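Local structure of serine-tRNA ligase (Naegleria fowleri, 6BLJ) at residues Tyr231-Leu236 / Glu334-Phe339; Glu361-Ser366 / Thr444-Ser449. The protein probably attaches serine to its cognate tRNA in the cytosol, activating the amino acid with ATP as a class II aminoacyl-tRNA synthetase, here with AMP bound. All coordinates share one frame; numbering follows the deposited sequence.

Interaction 1. Residues Tyr231-Leu236 / Glu334-Phe339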
# COMPACT_ATOMS: atom_id res chain seq x y z
N TYR A 231 30.05 -20.80 2.70
CA TYR A 231 31.36 -20.21 2.46
C TYR A 231 31.39 -18.76 2.91
O TYR A 231 32.33 -18.32 3.58
CB TYR A 231 31.72 -20.34 0.98
CG TYR A 231 32.96 -19.56 0.56
CD1 TYR A 231 34.14 -19.67 1.27
CD2 TYR A 231 32.93 -18.71 -0.54
CE1 TYR A 231 35.28 -18.95 0.90
CE2 TYR A 231 34.07 -17.98 -0.93
CZ TYR A 231 35.24 -18.12 -0.19
OH TYR A 231 36.37 -17.42 -0.53
N ALA A 232 30.35 -17.99 2.58
CA ALA A 232 30.31 -16.58 2.96
C ALA A 232 30.41 -16.41 4.46
O ALA A 232 31.16 -15.56 4.96
CB ALA A 232 29.02 -15.94 2.44
N ILE A 233 29.66 -17.22 5.21
CA ILE A 233 29.70 -17.12 6.67
C ILE A 233 31.07 -17.52 7.21
O ILE A 233 31.61 -16.86 8.11
CB ILE A 233 28.55 -17.95 7.27
CG1 ILE A 233 27.22 -17.22 7.00
CG2 ILE A 233 28.73 -18.19 8.75
CD1 ILE A 233 26.04 -18.10 7.00
N ASP A 234 31.65 -18.60 6.68
CA ASP A 234 33.01 -18.97 7.09
C ASP A 234 34.00 -17.85 6.76
O ASP A 234 34.83 -17.48 7.59
CB ASP A 234 33.44 -20.26 6.40
CG ASP A 234 32.81 -21.47 7.01
OD1 ASP A 234 32.17 -21.32 8.07
OD2 ASP A 234 32.98 -22.57 6.44
N PHE A 235 33.89 -17.30 5.55
CA PHE A 235 34.75 -16.22 5.09
C PHE A 235 34.73 -15.04 6.06
O PHE A 235 35.77 -14.55 6.50
CB PHE A 235 34.27 -15.82 3.69
CG PHE A 235 35.08 -14.74 3.01
CD1 PHE A 235 36.21 -15.06 2.28
CD2 PHE A 235 34.66 -13.42 3.04
CE1 PHE A 235 36.92 -14.08 1.61
CE2 PHE A 235 35.38 -12.44 2.38
CZ PHE A 235 36.51 -12.78 1.66
N LEU A 236 33.53 -14.57 6.43
CA LEU A 236 33.46 -13.43 7.32
C LEU A 236 33.77 -13.79 8.77
O LEU A 236 34.35 -12.96 9.49
CB LEU A 236 32.07 -12.77 7.23
CG LEU A 236 31.84 -11.91 5.98
CD1 LEU A 236 30.43 -11.32 5.98
CD2 LEU A 236 32.90 -10.80 5.89
N GLU A 334 18.21 -15.11 -0.40
CA GLU A 334 19.07 -15.12 0.77
C GLU A 334 20.24 -14.17 0.56
O GLU A 334 20.73 -14.00 -0.56
CB GLU A 334 19.61 -16.52 1.10
CG GLU A 334 18.58 -17.43 1.75
CD GLU A 334 17.49 -17.88 0.77
OE1 GLU A 334 17.85 -18.41 -0.32
OE2 GLU A 334 16.29 -17.74 1.09
N LYS A 335 20.67 -13.54 1.66
CA LYS A 335 21.77 -12.58 1.56
C LYS A 335 22.63 -12.64 2.82
O LYS A 335 22.12 -12.65 3.94
CB LYS A 335 21.24 -11.15 1.32
CG LYS A 335 22.38 -10.11 1.21
CD LYS A 335 21.90 -8.75 0.66
CE LYS A 335 20.84 -8.06 1.54
NZ LYS A 335 21.24 -7.94 2.97
N ILE A 336 23.94 -12.70 2.61
CA ILE A 336 24.92 -12.58 3.69
C ILE A 336 25.41 -11.15 3.70
O ILE A 336 25.88 -10.64 2.66
CB ILE A 336 26.08 -13.56 3.51
CG1 ILE A 336 25.57 -14.99 3.28
CG2 ILE A 336 27.06 -13.45 4.69
CD1 ILE A 336 24.69 -15.54 4.37
N GLU A 337 25.31 -10.50 4.85
CA GLU A 337 25.48 -9.06 5.00
C GLU A 337 26.59 -8.75 6.00
O GLU A 337 26.69 -9.41 7.04
CB GLU A 337 24.14 -8.43 5.45
CG GLU A 337 24.15 -6.91 5.62
CD GLU A 337 24.00 -6.17 4.29
OE1 GLU A 337 23.89 -6.84 3.23
OE2 GLU A 337 23.99 -4.92 4.31
N GLN A 338 27.45 -7.79 5.66
CA GLN A 338 28.38 -7.19 6.62
C GLN A 338 27.69 -6.02 7.31
O GLN A 338 27.11 -5.16 6.64
CB GLN A 338 29.65 -6.68 5.95
CG GLN A 338 30.48 -7.69 5.17
CD GLN A 338 31.67 -7.00 4.50
OE1 GLN A 338 32.65 -6.67 5.15
NE2 GLN A 338 31.58 -6.77 3.19
N PHE A 339 27.78 -5.98 8.64
CA PHE A 339 27.19 -4.91 9.44
C PHE A 339 28.17 -4.55 10.55
O PHE A 339 28.61 -5.44 11.29
CB PHE A 339 25.83 -5.32 10.03
CG PHE A 339 25.09 -4.19 10.72
CD1 PHE A 339 25.42 -3.82 12.02
CD2 PHE A 339 24.10 -3.50 10.06
CE1 PHE A 339 24.75 -2.77 12.65
CE2 PHE A 339 23.42 -2.45 10.67
CZ PHE A 339 23.75 -2.08 11.97

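Interaction 2. Residues Glu361-Ser366 / Thr444-Ser449. With AMP (adenosine monophosphate), chain D.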
# COMPACT_ATOMS: atom_id res chain seq x y z
N GLU A 361 35.31 -7.35 -2.22
CA GLU A 361 36.24 -7.54 -3.34
C GLU A 361 37.02 -8.84 -3.20
O GLU A 361 37.13 -9.61 -4.16
CB GLU A 361 37.20 -6.36 -3.43
CG GLU A 361 36.58 -5.07 -3.92
CD GLU A 361 37.65 -4.06 -4.27
OE1 GLU A 361 38.35 -4.29 -5.28
OE2 GLU A 361 37.80 -3.07 -3.54
N ALA A 362 37.60 -9.09 -2.01
CA ALA A 362 38.31 -10.36 -1.81
C ALA A 362 37.37 -11.55 -2.00
O ALA A 362 37.78 -12.59 -2.51
CB ALA A 362 38.95 -10.40 -0.41
N PHE A 363 36.11 -11.40 -1.60
CA PHE A 363 35.16 -12.50 -1.78
C PHE A 363 34.98 -12.83 -3.25
O PHE A 363 35.11 -13.99 -3.66
CB PHE A 363 33.82 -12.16 -1.12
CG PHE A 363 32.83 -13.30 -1.14
CD1 PHE A 363 32.98 -14.38 -0.28
CD2 PHE A 363 31.74 -13.29 -2.00
CE1 PHE A 363 32.06 -15.42 -0.28
CE2 PHE A 363 30.82 -14.33 -2.00
CZ PHE A 363 30.99 -15.41 -1.15
N TYR A 364 34.69 -11.82 -4.08
CA TYR A 364 34.44 -12.09 -5.50
C TYR A 364 35.72 -12.45 -6.25
O TYR A 364 35.67 -13.25 -7.20
CB TYR A 364 33.71 -10.90 -6.15
CG TYR A 364 32.30 -10.88 -5.60
CD1 TYR A 364 31.36 -11.81 -6.06
CD2 TYR A 364 31.94 -10.04 -4.55
CE1 TYR A 364 30.08 -11.87 -5.52
CE2 TYR A 364 30.64 -10.07 -4.01
CZ TYR A 364 29.73 -11.00 -4.50
OH TYR A 364 28.46 -11.07 -4.00
N GLN A 365 36.87 -11.89 -5.86
CA GLN A 365 38.11 -12.40 -6.42
C GLN A 365 38.26 -13.89 -6.13
O GLN A 365 38.68 -14.66 -6.99
CB GLN A 365 39.32 -11.64 -5.90
CG GLN A 365 39.42 -10.20 -6.38
CD GLN A 365 40.42 -9.41 -5.55
OE1 GLN A 365 41.34 -9.99 -4.98
NE2 GLN A 365 40.23 -8.10 -5.45
N SER A 366 37.93 -14.33 -4.90
CA SER A 366 38.09 -15.75 -4.59
C SER A 366 37.15 -16.60 -5.45
O SER A 366 37.45 -17.77 -5.71
CB SER A 366 37.85 -16.03 -3.11
OG SER A 366 36.45 -16.04 -2.78
N THR A 444 26.66 -5.51 1.52
CA THR A 444 26.46 -6.86 1.01
C THR A 444 27.77 -7.63 1.02
O THR A 444 28.82 -7.09 0.67
CB THR A 444 25.97 -6.84 -0.43
OG1 THR A 444 25.04 -5.76 -0.63
CG2 THR A 444 25.35 -8.20 -0.80
N LEU A 445 27.72 -8.90 1.42
CA LEU A 445 28.74 -9.83 0.97
C LEU A 445 28.23 -10.58 -0.26
O LEU A 445 28.79 -10.43 -1.35
CB LEU A 445 29.16 -10.83 2.06
CG LEU A 445 30.46 -11.57 1.68
CD1 LEU A 445 31.67 -10.62 1.75
CD2 LEU A 445 30.73 -12.79 2.53
N THR A 446 27.15 -11.34 -0.12
CA THR A 446 26.57 -11.99 -1.29
C THR A 446 25.06 -12.18 -1.11
O THR A 446 24.60 -12.71 -0.10
CB THR A 446 27.27 -13.34 -1.58
OG1 THR A 446 26.66 -13.97 -2.71
CG2 THR A 446 27.20 -14.31 -0.39
N ALA A 447 24.32 -11.72 -2.12
CA ALA A 447 22.92 -12.09 -2.30
C ALA A 447 22.91 -13.25 -3.30
O ALA A 447 23.35 -13.09 -4.44
CB ALA A 447 22.12 -10.89 -2.82
N THR A 448 22.44 -14.42 -2.85
CA THR A 448 22.91 -15.63 -3.54
C THR A 448 22.20 -15.87 -4.88
O THR A 448 22.85 -16.38 -5.80
CB THR A 448 22.80 -16.85 -2.62
OG1 THR A 448 21.44 -17.05 -2.21
CG2 THR A 448 23.70 -16.67 -1.38
N SER A 449 20.92 -15.52 -5.04
CA SER A 449 20.27 -15.80 -6.32
C SER A 449 20.91 -15.00 -7.46
O SER A 449 21.17 -15.55 -8.54
CB SER A 449 18.75 -15.56 -6.24
OG SER A 449 18.37 -14.19 -6.35
P AMP D . 20.36 -3.12 -1.77
O1P AMP D . 19.22 -2.56 -2.63
O2P AMP D . 20.10 -3.43 -0.35
O3P AMP D . 21.58 -2.24 -1.96
O5' AMP D . 20.74 -4.51 -2.45
C5' AMP D . 21.86 -5.27 -2.01
C4' AMP D . 22.13 -6.42 -2.96
O4' AMP D . 21.07 -7.41 -2.84
C3' AMP D . 22.14 -6.06 -4.43
O3' AMP D . 23.38 -5.53 -4.86
C2' AMP D . 21.77 -7.36 -5.11
O2' AMP D . 22.91 -8.21 -5.18
C1' AMP D . 20.78 -7.96 -4.11
N9 AMP D . 19.37 -7.66 -4.44
C8 AMP D . 18.71 -6.48 -4.22
N7 AMP D . 17.45 -6.49 -4.60
C5 AMP D . 17.27 -7.77 -5.11
C6 AMP D . 16.16 -8.41 -5.69
N6 AMP D . 14.94 -7.85 -5.80
N1 AMP D . 16.32 -9.68 -6.13
C2 AMP D . 17.52 -10.26 -5.98
N3 AMP D . 18.63 -9.77 -5.43
C4 AMP D . 18.45 -8.50 -5.02
O HOH W 1 25.70 -10.49 -4.33

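Interaction 1. Residues Tyr231-Leu236 / Glu334-Phe339
The axes of helix segment 231-236 and strand segment 334-339 run nearly parallel, 10° apart, at a closest approach of 9.2 Å, and A232-L236 meets I336-Q338. I336 is the centre of the contact, pointing its CB at the helix and serving three helix residues with different branches. Its CG1 lies 3.7 Å from A232 CB; at this alanine, with only a methyl, the backbones come nearest, A232 CA standing 6.8 Å from I336 CA. CD1 carries on past the alanine to I233, where it sits 3.9 Å from I233 CD1, the two isoleucines crossing at about a right angle. With CG1 beside the backbone N of I336 (chi1 -52°), CG2 stands anti to it, meeting A232 CB and, more loosely, L236 CD1 at 4.2 Å.

One turn after A232, L236 lies against the aliphatic part of Q338 with both methyls, L236 CD1 3.7 Å from Q338 CG, and the two side chains cross nearly perpendicularly. The amide of Q338 is engaged beyond this, with OE1 bonded to N359 and NE2 to the carbonyl of M356 on helix 348-366. On the other side of the strand, K335 NZ makes a 2.9 Å salt bridge to E337 OE1, approaching from above the carboxylate plane, and K335 also touches AMP.

Strand 332-342 belongs to the largely antiparallel sheet of the class II catalytic core. Its alternation puts I336 against helix 220-238 and the K335-E337 ion pair on the nucleotide side: between these two segments the contact is wholly apolar, while the charged pair faces the ligand.

Interaction 2. Residues Glu361-Ser366 / Thr444-Ser449
F363 and Y364, neighbours on helix 348-366, grip L445 and T446 at a classic beta bulge, where both residues face I336 of the adjoining strand in the class II synthetase sheet. L445 lays its CD2 over one face of the F363 ring, a CH-pi contact 4.2 Å from the centroid and 19° off the normal, while its CD1 packs on F363 CB at 3.9 Å. The phenylalanine reaches across because its CG is anti to the backbone N (chi1 -174°). Farther round the same ring, F363 CE2 comes within 3.7 Å of T446 CB, an oblique approach.

Y364 supplies the polar half. Its OH donates to L445 O at 2.7 Å, in the carbonyl plane and on a lone pair, and F363 CD2 lies over the centre of the tyrosine ring. The hydroxyl also receives a hydrogen bond from a water, which in turn accepts from A447 N. Two bonds thus fix the phenol oxygen, and the water carries its hold from the bulge to the residue at the N-cap of helix 448-458.

Further out, the T446 hydroxyl is bonded to T451, and S366 OG donates to F363 O within helix 348-366. T444 OG1 takes a hydrogen bond from S409 N on strand 404-412. The bulged strand leads directly into the nucleotide site: T444 and A447 both line the AMP pocket, T444 beside the C5' end of the ribose, and A447 CB rests 3.5 Å from C1' of AMP.

From the N terminus, helix 220-238 comes first and strand 332-342 closes interaction 1 over a loop of 97 residues. Helix 348-366 follows that strand directly and opens interaction 2, which strand 436-447 closes after 77 more. The two loops are therefore in series, neither nested nor crossed. In space they adjoin, with centres about 8 Å apart: strands 332-342 and 436-447 are antiparallel neighbours, probably hydrogen-bonded from I336 N to T446 O, and the helices meet where Y231 OH probably bonds S366 OG and the Y231 ring packs on F363. Together they tie two helices to adjacent strands of the sheet that holds AMP.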